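Local atomic coordinates of 2-oxoglutarate (2OG) and Fe(II)-dependent oxygenase superfamily protein (Arabidopsis thaliana, PDB entry 6KWB), a protein that probably catalyses the irreversible oxidation of the auxin indole-3-acetic acid to inactive 2-oxoindole-3-acetic acid, using 2-oxoglutarate and iron. Residues N152-K157 and T236-I241; I177-E182 and N205-N210; V166-D171 and K227-C232. All coordinates share one frame; numbering follows the deposited sequence.

Contact 1. Residues N152-K157 and T236-I241. With AKG (2-oxoglutaric acid), chain E.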
# COMPACT_ATOMS: atom_id res chain seq x y z
N ASN A 152 -3.46 0.61 -10.09
CA ASN A 152 -4.72 -0.06 -10.34
C ASN A 152 -5.73 0.83 -11.04
O ASN A 152 -5.85 2.00 -10.70
CB ASN A 152 -5.32 -0.52 -9.01
CG ASN A 152 -4.30 -1.22 -8.14
OD1 ASN A 152 -3.91 -2.37 -8.39
ND2 ASN A 152 -3.85 -0.52 -7.09
N LYS A 153 -6.49 0.25 -11.97
CA LYS A 153 -7.60 0.93 -12.66
C LYS A 153 -8.93 0.23 -12.45
O LYS A 153 -9.14 -0.88 -12.95
CB LYS A 153 -7.33 1.01 -14.15
CG LYS A 153 -8.39 1.78 -14.91
CD LYS A 153 -8.08 1.78 -16.41
CE LYS A 153 -9.18 2.39 -17.24
NZ LYS A 153 -8.73 2.41 -18.64
N TYR A 154 -9.84 0.89 -11.75
CA TYR A 154 -11.16 0.32 -11.51
C TYR A 154 -12.21 0.84 -12.48
O TYR A 154 -12.41 2.05 -12.60
CB TYR A 154 -11.60 0.61 -10.09
CG TYR A 154 -10.69 0.01 -9.09
CD1 TYR A 154 -10.86 -1.30 -8.65
CD2 TYR A 154 -9.58 0.72 -8.64
CE1 TYR A 154 -9.99 -1.86 -7.73
CE2 TYR A 154 -8.70 0.17 -7.74
CZ TYR A 154 -8.91 -1.11 -7.28
OH TYR A 154 -8.01 -1.62 -6.38
N HIS A 155 -12.88 -0.08 -13.16
CA HIS A 155 -13.96 0.26 -14.08
C HIS A 155 -15.34 -0.08 -13.51
O HIS A 155 -15.77 -1.22 -13.60
CB HIS A 155 -13.77 -0.46 -15.41
CG HIS A 155 -14.78 -0.07 -16.45
ND1 HIS A 155 -14.66 1.07 -17.21
CD2 HIS A 155 -15.94 -0.66 -16.83
CE1 HIS A 155 -15.70 1.16 -18.02
NE2 HIS A 155 -16.49 0.12 -17.81
N PHE A 156 -16.03 0.91 -12.95
CA PHE A 156 -17.37 0.64 -12.39
C PHE A 156 -18.48 1.09 -13.35
O PHE A 156 -18.53 2.27 -13.73
CB PHE A 156 -17.55 1.34 -11.04
CG PHE A 156 -16.63 0.82 -9.98
CD1 PHE A 156 -16.36 -0.53 -9.88
CD2 PHE A 156 -16.02 1.69 -9.09
CE1 PHE A 156 -15.51 -1.01 -8.90
CE2 PHE A 156 -15.17 1.21 -8.11
CZ PHE A 156 -14.92 -0.15 -8.02
N LYS A 157 -19.40 0.19 -13.69
CA LYS A 157 -20.50 0.56 -14.59
C LYS A 157 -21.78 0.68 -13.79
O LYS A 157 -21.78 0.37 -12.58
CB LYS A 157 -20.67 -0.50 -15.68
CG LYS A 157 -19.39 -1.07 -16.21
CD LYS A 157 -19.67 -2.03 -17.33
CE LYS A 157 -18.87 -3.31 -17.14
NZ LYS A 157 -19.14 -4.28 -18.24
N THR A 236 -18.02 5.33 -12.15
CA THR A 236 -17.01 6.15 -12.81
C THR A 236 -15.72 5.33 -12.93
O THR A 236 -15.66 4.18 -12.49
CB THR A 236 -16.74 7.44 -12.03
OG1 THR A 236 -15.71 8.20 -12.67
CG2 THR A 236 -16.30 7.10 -10.62
N MET A 237 -14.70 5.92 -13.55
CA MET A 237 -13.38 5.32 -13.58
C MET A 237 -12.63 5.66 -12.27
O MET A 237 -12.92 6.67 -11.62
CB MET A 237 -12.60 5.80 -14.79
CG MET A 237 -11.75 4.72 -15.41
SD MET A 237 -12.73 3.58 -16.41
CE MET A 237 -12.53 4.37 -18.01
N ARG A 238 -11.66 4.84 -11.90
CA ARG A 238 -11.00 5.04 -10.62
C ARG A 238 -9.56 4.52 -10.62
O ARG A 238 -9.27 3.43 -11.10
CB ARG A 238 -11.83 4.37 -9.53
CG ARG A 238 -11.44 4.67 -8.11
CD ARG A 238 -12.33 3.87 -7.16
NE ARG A 238 -12.20 4.37 -5.80
CZ ARG A 238 -11.33 3.92 -4.90
NH1 ARG A 238 -10.49 2.93 -5.20
NH2 ARG A 238 -11.29 4.46 -3.69
N TYR A 239 -8.65 5.34 -10.12
CA TYR A 239 -7.24 5.00 -10.16
C TYR A 239 -6.66 5.00 -8.74
O TYR A 239 -7.06 5.80 -7.91
CB TYR A 239 -6.51 6.00 -11.05
CG TYR A 239 -6.92 5.90 -12.50
CD1 TYR A 239 -6.34 4.96 -13.34
CD2 TYR A 239 -7.91 6.74 -13.03
CE1 TYR A 239 -6.72 4.86 -14.67
CE2 TYR A 239 -8.29 6.65 -14.36
CZ TYR A 239 -7.69 5.70 -15.17
OH TYR A 239 -8.07 5.59 -16.51
N SER A 240 -5.77 4.08 -8.42
CA SER A 240 -5.11 4.11 -7.12
C SER A 240 -3.70 3.58 -7.27
O SER A 240 -3.41 2.77 -8.16
CB SER A 240 -5.86 3.30 -6.09
OG SER A 240 -5.47 1.95 -6.22
N ILE A 241 -2.80 4.09 -6.46
CA ILE A 241 -1.42 3.65 -6.52
C ILE A 241 -1.02 3.06 -5.19
O ILE A 241 -1.18 3.72 -4.17
CB ILE A 241 -0.47 4.82 -6.85
CG1 ILE A 241 -0.97 5.60 -8.06
CG2 ILE A 241 0.92 4.32 -7.01
CD1 ILE A 241 -0.53 7.10 -8.08
C1 AKG E . -4.40 -2.67 -3.22
O1 AKG E . -3.83 -2.39 -4.31
O2 AKG E . -4.00 -3.63 -2.50
C2 AKG E . -5.58 -1.85 -2.76
O5 AKG E . -6.21 -2.24 -1.77
C3 AKG E . -5.94 -0.59 -3.55
C4 AKG E . -7.04 0.24 -2.90
C5 AKG E . -7.75 1.10 -3.93
O3 AKG E . -8.50 2.07 -3.60
O4 AKG E . -7.58 0.82 -5.15
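The hydroxyl of S240 both accepts and donates: OG accepts from N152 ND2 at 3.1 Å, close to the amide plane, and donates to O4 of 2-oxoglutarate, an oxygen whose modelled place is less sure. Serine suits this relay, being small and able to give and take at once. N152 turns its OD1 to Y81, which fixes which end of the amide faces S240. Between these strands of the double-stranded beta-helix the backbone is antiparallel, and its shortest bond runs from Y154 N to R238 O, 2.7 Å and nearly straight at 167°. R238 and S240 form the RxS signature of 2-oxoglutarate oxygenases. With CG anti to the backbone N (chi1 -170°) and an extended chain, R238 carries its guanidinium to the cosubstrate, where NH1 gives O3 a 2.7 Å bond; D180 forms a salt bridge with NH2. The Y154 hydroxyl reaches O4 from the neighbouring strand. On the face bearing K153, H155, M237 and Y239, the extended K153 lies alongside the Y239 ring, its CG 3.5 Å from CE1. Farther along, H155 ND1 makes a weak bond to M237 SD (3.3 Å), the sulfur sitting at the imidazole edge.

Contact 2. Residues I177-E182 and N205-N210; sequences ILQDDE and NTLAIN. With AKG (2-oxoglutaric acid), chain E.
Within these two segments a single hydrogen-bonded pair, L178 with A208, links the strands, yet it is complete: L178 N reaches A208 O at 2.7 Å, and A208 N returns to L178 O at 3.0 Å. The pair belongs to the larger sheet of the double-stranded beta-helix, and its two faces do different work. On one face the small A208 CB lies 4.1 Å from L178 CB, and the leucine extends past it to the cosubstrate. Turned with CG away from the backbone N (chi1 174°), L178 sets CD1 3.6 Å from C3 of 2-oxoglutarate, an apolar wall well matched to the methylene carbons between the acid groups. The face bearing I177 and I209 is apolar. These two lie side by side and point the same way, with CG1 of I177 against CD1 of I209 at 3.6 Å; beta-branched residues fit an extended backbone, and helix 106-133 packs on both through L122, A123 and L126. L207 joins them, its CD2 meeting CB of Q179 at 3.8 Å, while the amide of Q179 bonds to Y115 and to the M41 carbonyl. Beyond the strand, two acid oxygens that both face the R238 guanidinium, whose charge would offset their repulsion, come close together: D180 OD1 stands 3.0 Å from O3 of 2-oxoglutarate.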
# COMPACT_ATOMS: atom_id res chain seq x y z
N ILE A 177 1.37 1.54 1.50
CA ILE A 177 1.11 2.95 1.31
C ILE A 177 0.21 3.13 0.08
O ILE A 177 0.55 2.73 -1.03
CB ILE A 177 2.42 3.74 1.14
CG1 ILE A 177 3.33 3.50 2.34
CG2 ILE A 177 2.13 5.24 0.87
CD1 ILE A 177 4.65 4.19 2.26
N LEU A 178 -0.94 3.72 0.28
CA LEU A 178 -1.92 3.79 -0.78
C LEU A 178 -2.15 5.22 -1.16
O LEU A 178 -2.44 6.06 -0.32
CB LEU A 178 -3.23 3.14 -0.36
CG LEU A 178 -4.37 3.28 -1.34
CD1 LEU A 178 -4.11 2.38 -2.54
CD2 LEU A 178 -5.69 2.94 -0.66
N GLN A 179 -2.00 5.52 -2.44
CA GLN A 179 -2.43 6.82 -2.93
C GLN A 179 -3.81 6.60 -3.59
O GLN A 179 -3.93 6.12 -4.70
CB GLN A 179 -1.36 7.44 -3.86
CG GLN A 179 -1.74 8.76 -4.43
CD GLN A 179 -0.68 9.39 -5.34
OE1 GLN A 179 0.50 9.04 -5.31
NE2 GLN A 179 -1.13 10.25 -6.21
N ASP A 180 -4.87 6.92 -2.86
CA ASP A 180 -6.22 6.61 -3.32
C ASP A 180 -6.62 7.55 -4.43
O ASP A 180 -5.81 8.33 -4.92
CB ASP A 180 -7.25 6.71 -2.20
CG ASP A 180 -8.41 5.72 -2.36
OD1 ASP A 180 -8.54 5.11 -3.45
OD2 ASP A 180 -9.25 5.61 -1.43
N ASP A 181 -7.88 7.48 -4.82
CA ASP A 181 -8.35 8.28 -5.92
C ASP A 181 -9.01 9.52 -5.35
O ASP A 181 -9.97 9.43 -4.59
CB ASP A 181 -9.35 7.48 -6.76
CG ASP A 181 -9.54 8.03 -8.16
OD1 ASP A 181 -8.84 9.00 -8.54
OD2 ASP A 181 -10.41 7.50 -8.88
N GLU A 182 -8.49 10.66 -5.77
CA GLU A 182 -8.76 11.96 -5.16
C GLU A 182 -10.25 12.25 -5.14
O GLU A 182 -10.81 12.72 -4.16
CB GLU A 182 -8.02 13.04 -5.92
CG GLU A 182 -6.79 12.49 -6.59
CD GLU A 182 -6.03 13.55 -7.35
OE1 GLU A 182 -6.19 13.59 -8.59
OE2 GLU A 182 -5.28 14.32 -6.71
N ASN A 205 -4.18 15.23 -0.66
CA ASN A 205 -2.77 15.28 -0.23
C ASN A 205 -2.33 14.34 0.88
O ASN A 205 -1.15 14.31 1.24
CB ASN A 205 -2.41 16.69 0.21
CG ASN A 205 -2.57 17.69 -0.90
OD1 ASN A 205 -1.74 17.75 -1.80
ND2 ASN A 205 -3.64 18.47 -0.86
N THR A 206 -3.24 13.52 1.37
CA THR A 206 -2.86 12.55 2.37
C THR A 206 -2.54 11.23 1.68
O THR A 206 -2.86 11.05 0.49
CB THR A 206 -3.98 12.37 3.39
OG1 THR A 206 -5.10 11.71 2.78
CG2 THR A 206 -4.44 13.74 3.89
N LEU A 207 -1.87 10.35 2.41
CA LEU A 207 -1.59 8.98 1.99
C LEU A 207 -2.19 8.01 3.02
O LEU A 207 -2.17 8.28 4.23
CB LEU A 207 -0.09 8.75 1.85
CG LEU A 207 0.51 9.52 0.66
CD1 LEU A 207 2.04 9.47 0.65
CD2 LEU A 207 -0.09 9.04 -0.65
N ALA A 208 -2.73 6.90 2.54
CA ALA A 208 -3.32 5.90 3.44
C ALA A 208 -2.32 4.79 3.71
O ALA A 208 -1.63 4.33 2.80
CB ALA A 208 -4.57 5.35 2.85
N ILE A 209 -2.23 4.39 4.97
CA ILE A 209 -1.30 3.35 5.37
C ILE A 209 -2.05 2.20 5.97
O ILE A 209 -2.90 2.43 6.81
CB ILE A 209 -0.29 3.87 6.40
CG1 ILE A 209 0.34 5.19 5.91
CG2 ILE A 209 0.73 2.78 6.78
CD1 ILE A 209 1.16 5.06 4.70
N ASN A 210 -1.78 0.97 5.55
CA ASN A 210 -2.34 -0.14 6.31
C ASN A 210 -1.34 -1.24 6.47
O ASN A 210 -0.34 -1.35 5.73
CB ASN A 210 -3.65 -0.68 5.73
CG ASN A 210 -3.51 -1.07 4.32
OD1 ASN A 210 -2.80 -2.02 4.00
ND2 ASN A 210 -4.17 -0.34 3.44
C1 AKG E . -4.40 -2.67 -3.22
O1 AKG E . -3.83 -2.39 -4.31
O2 AKG E . -4.00 -3.63 -2.50
C2 AKG E . -5.58 -1.85 -2.76
O5 AKG E . -6.21 -2.24 -1.77
C3 AKG E . -5.94 -0.59 -3.55
C4 AKG E . -7.04 0.24 -2.90
C5 AKG E . -7.75 1.10 -3.93
O3 AKG E . -8.50 2.07 -3.60
O4 AKG E . -7.58 0.82 -5.15

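Contact 3. Residues V166-D171 and K227-C232; sequences VQLHTD and KHRVQC. With MG (magnesium ion), chain D; AKG (2-oxoglutaric acid), chain E.
H228 and D171 come together at the magnesium ion, which D171 OD1 binds at 2.2 Å and H228 NE2 meets in the plane of its imidazole. The two ligands cross at about a right angle, carboxylate and ring planes 82° apart. 2-Oxoglutarate completes the bonded set as a chelate through O2 and O5, its carboxylate and keto oxygens. H169 NE2 is 3.0 Å from the metal, longer than a bond in this model, although H169 is a known magnesium ligand of this protein. Its ring lies obliquely to that of H228, centroids 4.2 Å apart. These residues are the HxD...H facial triad of the double-stranded beta-helix, of which D171 and H228 bind magnesium here, where the enzyme would be expected to use iron(II). Second-shell bonds orient H228 and D171: V226 O takes the far nitrogen of H228, ND1, and T176 OG1 is hydrogen-bonded to D171 OD2, the oxygen turned from the metal. H169 ND1 gives only a weak bond to Q167 O. Both histidines adopt the crowded position, CG between backbone N and carbonyl carbon (chi1 72° for H169, 53° for H228), and this swings the rings toward the ion. Beneath them the backbones are clamped as a hydrogen-bonded antiparallel pair, H228 N to H169 O at 2.9 Å and H169 N to H228 O at 3.0 Å. Farther along, V166 CB touches V230 CG1 at 3.5 Å, compact branched side chains beside the polar site. L168 and T170 meet the aliphatic part of K227, the threonine through CG2 and the leucine through CD1, 3.7 Å from K227 CB. R229 lays its CB against V166 O, while its guanidinium forms a salt bridge with E188 and a cation-pi contact with F197.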
# COMPACT_ATOMS: atom_id res chain seq x y z
N VAL A 166 -14.03 -4.71 -5.26
CA VAL A 166 -13.11 -5.75 -4.81
C VAL A 166 -13.64 -6.32 -3.48
O VAL A 166 -14.21 -5.58 -2.66
CB VAL A 166 -11.66 -5.22 -4.63
CG1 VAL A 166 -10.81 -6.20 -3.83
CG2 VAL A 166 -11.02 -4.92 -5.98
N GLN A 167 -13.51 -7.64 -3.28
CA GLN A 167 -14.01 -8.25 -2.06
C GLN A 167 -13.03 -8.03 -0.91
O GLN A 167 -11.90 -7.57 -1.10
CB GLN A 167 -14.30 -9.75 -2.21
CG GLN A 167 -13.27 -10.57 -2.97
CD GLN A 167 -13.60 -10.68 -4.44
OE1 GLN A 167 -14.05 -9.71 -5.07
NE2 GLN A 167 -13.40 -11.86 -5.01
N LEU A 168 -13.52 -8.38 0.27
CA LEU A 168 -12.90 -8.14 1.54
C LEU A 168 -11.62 -8.98 1.66
O LEU A 168 -11.61 -10.15 1.28
CB LEU A 168 -13.92 -8.46 2.63
CG LEU A 168 -13.61 -8.28 4.11
CD1 LEU A 168 -13.43 -6.79 4.38
CD2 LEU A 168 -14.73 -8.84 4.97
N HIS A 169 -10.53 -8.37 2.12
CA HIS A 169 -9.23 -9.04 2.14
C HIS A 169 -8.16 -8.32 2.98
O HIS A 169 -8.35 -7.18 3.44
CB HIS A 169 -8.73 -9.18 0.71
CG HIS A 169 -8.29 -7.88 0.11
ND1 HIS A 169 -9.16 -6.83 -0.08
CD2 HIS A 169 -7.08 -7.45 -0.31
CE1 HIS A 169 -8.50 -5.82 -0.62
NE2 HIS A 169 -7.23 -6.17 -0.77
N THR A 170 -7.02 -9.00 3.18
CA THR A 170 -5.89 -8.40 3.87
C THR A 170 -4.67 -8.36 2.96
O THR A 170 -4.43 -9.30 2.22
CB THR A 170 -5.48 -9.18 5.11
OG1 THR A 170 -4.92 -10.43 4.70
CG2 THR A 170 -6.66 -9.36 6.08
N ASP A 171 -3.87 -7.31 3.04
CA ASP A 171 -2.63 -7.32 2.27
C ASP A 171 -1.67 -8.38 2.85
O ASP A 171 -1.67 -8.65 4.06
CB ASP A 171 -2.01 -5.93 2.24
CG ASP A 171 -2.92 -4.89 1.59
OD1 ASP A 171 -3.80 -5.27 0.79
OD2 ASP A 171 -2.72 -3.69 1.84
N LYS A 227 -8.80 -5.86 7.49
CA LYS A 227 -9.58 -6.33 6.35
C LYS A 227 -10.25 -5.14 5.69
O LYS A 227 -10.93 -4.34 6.33
CB LYS A 227 -10.63 -7.36 6.73
CG LYS A 227 -10.13 -8.64 7.37
CD LYS A 227 -11.28 -9.29 8.14
CE LYS A 227 -10.91 -10.65 8.68
NZ LYS A 227 -11.19 -11.76 7.73
N HIS A 228 -10.04 -5.04 4.40
CA HIS A 228 -10.60 -3.93 3.69
C HIS A 228 -11.20 -4.35 2.35
O HIS A 228 -10.94 -5.44 1.83
CB HIS A 228 -9.53 -2.84 3.50
CG HIS A 228 -8.26 -3.32 2.86
ND1 HIS A 228 -7.31 -4.05 3.56
CD2 HIS A 228 -7.77 -3.18 1.61
CE1 HIS A 228 -6.30 -4.33 2.76
NE2 HIS A 228 -6.55 -3.82 1.57
N ARG A 229 -12.03 -3.48 1.81
CA ARG A 229 -12.53 -3.68 0.47
C ARG A 229 -12.83 -2.30 -0.14
O ARG A 229 -12.96 -1.30 0.58
CB ARG A 229 -13.77 -4.56 0.48
CG ARG A 229 -15.00 -3.80 0.86
CD ARG A 229 -16.06 -4.68 1.44
NE ARG A 229 -17.07 -3.85 2.10
CZ ARG A 229 -18.10 -4.33 2.78
NH1 ARG A 229 -18.26 -5.64 2.89
NH2 ARG A 229 -18.96 -3.50 3.35
N VAL A 230 -12.94 -2.25 -1.46
CA VAL A 230 -13.39 -1.05 -2.14
C VAL A 230 -14.80 -1.30 -2.69
O VAL A 230 -15.04 -2.27 -3.41
CB VAL A 230 -12.42 -0.61 -3.24
CG1 VAL A 230 -11.91 -1.82 -4.00
CG2 VAL A 230 -13.10 0.38 -4.18
N GLN A 231 -15.72 -0.44 -2.31
CA GLN A 231 -17.10 -0.55 -2.73
C GLN A 231 -17.47 0.52 -3.76
O GLN A 231 -17.13 1.69 -3.60
CB GLN A 231 -18.01 -0.47 -1.52
CG GLN A 231 -19.45 -0.22 -1.84
CD GLN A 231 -20.35 -0.78 -0.78
OE1 GLN A 231 -19.97 -0.89 0.39
NE2 GLN A 231 -21.58 -1.13 -1.17
N CYS A 232 -18.16 0.11 -4.81
CA CYS A 232 -18.53 1.06 -5.84
C CYS A 232 -19.68 1.93 -5.34
O CYS A 232 -20.75 1.43 -4.99
CB CYS A 232 -18.92 0.35 -7.13
SG CYS A 232 -19.68 1.47 -8.32
MG MG D . -5.10 -4.04 -0.52
C1 AKG E . -4.40 -2.67 -3.22
O1 AKG E . -3.83 -2.39 -4.31
O2 AKG E . -4.00 -3.63 -2.50
C2 AKG E . -5.58 -1.85 -2.76
O5 AKG E . -6.21 -2.24 -1.77
C3 AKG E . -5.94 -0.59 -3.55
C4 AKG E . -7.04 0.24 -2.90
C5 AKG E . -7.75 1.10 -3.93
O3 AKG E . -8.50 2.07 -3.60
O4 AKG E . -7.58 0.82 -5.15

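In the fold
Contacts 1 and 2 belong to the larger sheet, where strands 237-245 and 175-179 are neighbours joined by a probable hydrogen bond between I241 O and Q179 N; contact 3 lies in the smaller, four-stranded sheet. Contact 2 is the buried one, nearest the centre of the chain and largely hydrocarbon. Contacts 1 and 3 are only partly buried, and their chemistry is polar: carboxylate-binding hydroxyls and a guanidinium in one, metal ligands in the other. All three touch 2-oxoglutarate, so the cosubstrate lies between the sheets. Across the gap, Y154 packs on V166 and V230, and F156 on C232. Along the chain, contact 2 is nested within contact 3, and contact 3 within contact 1.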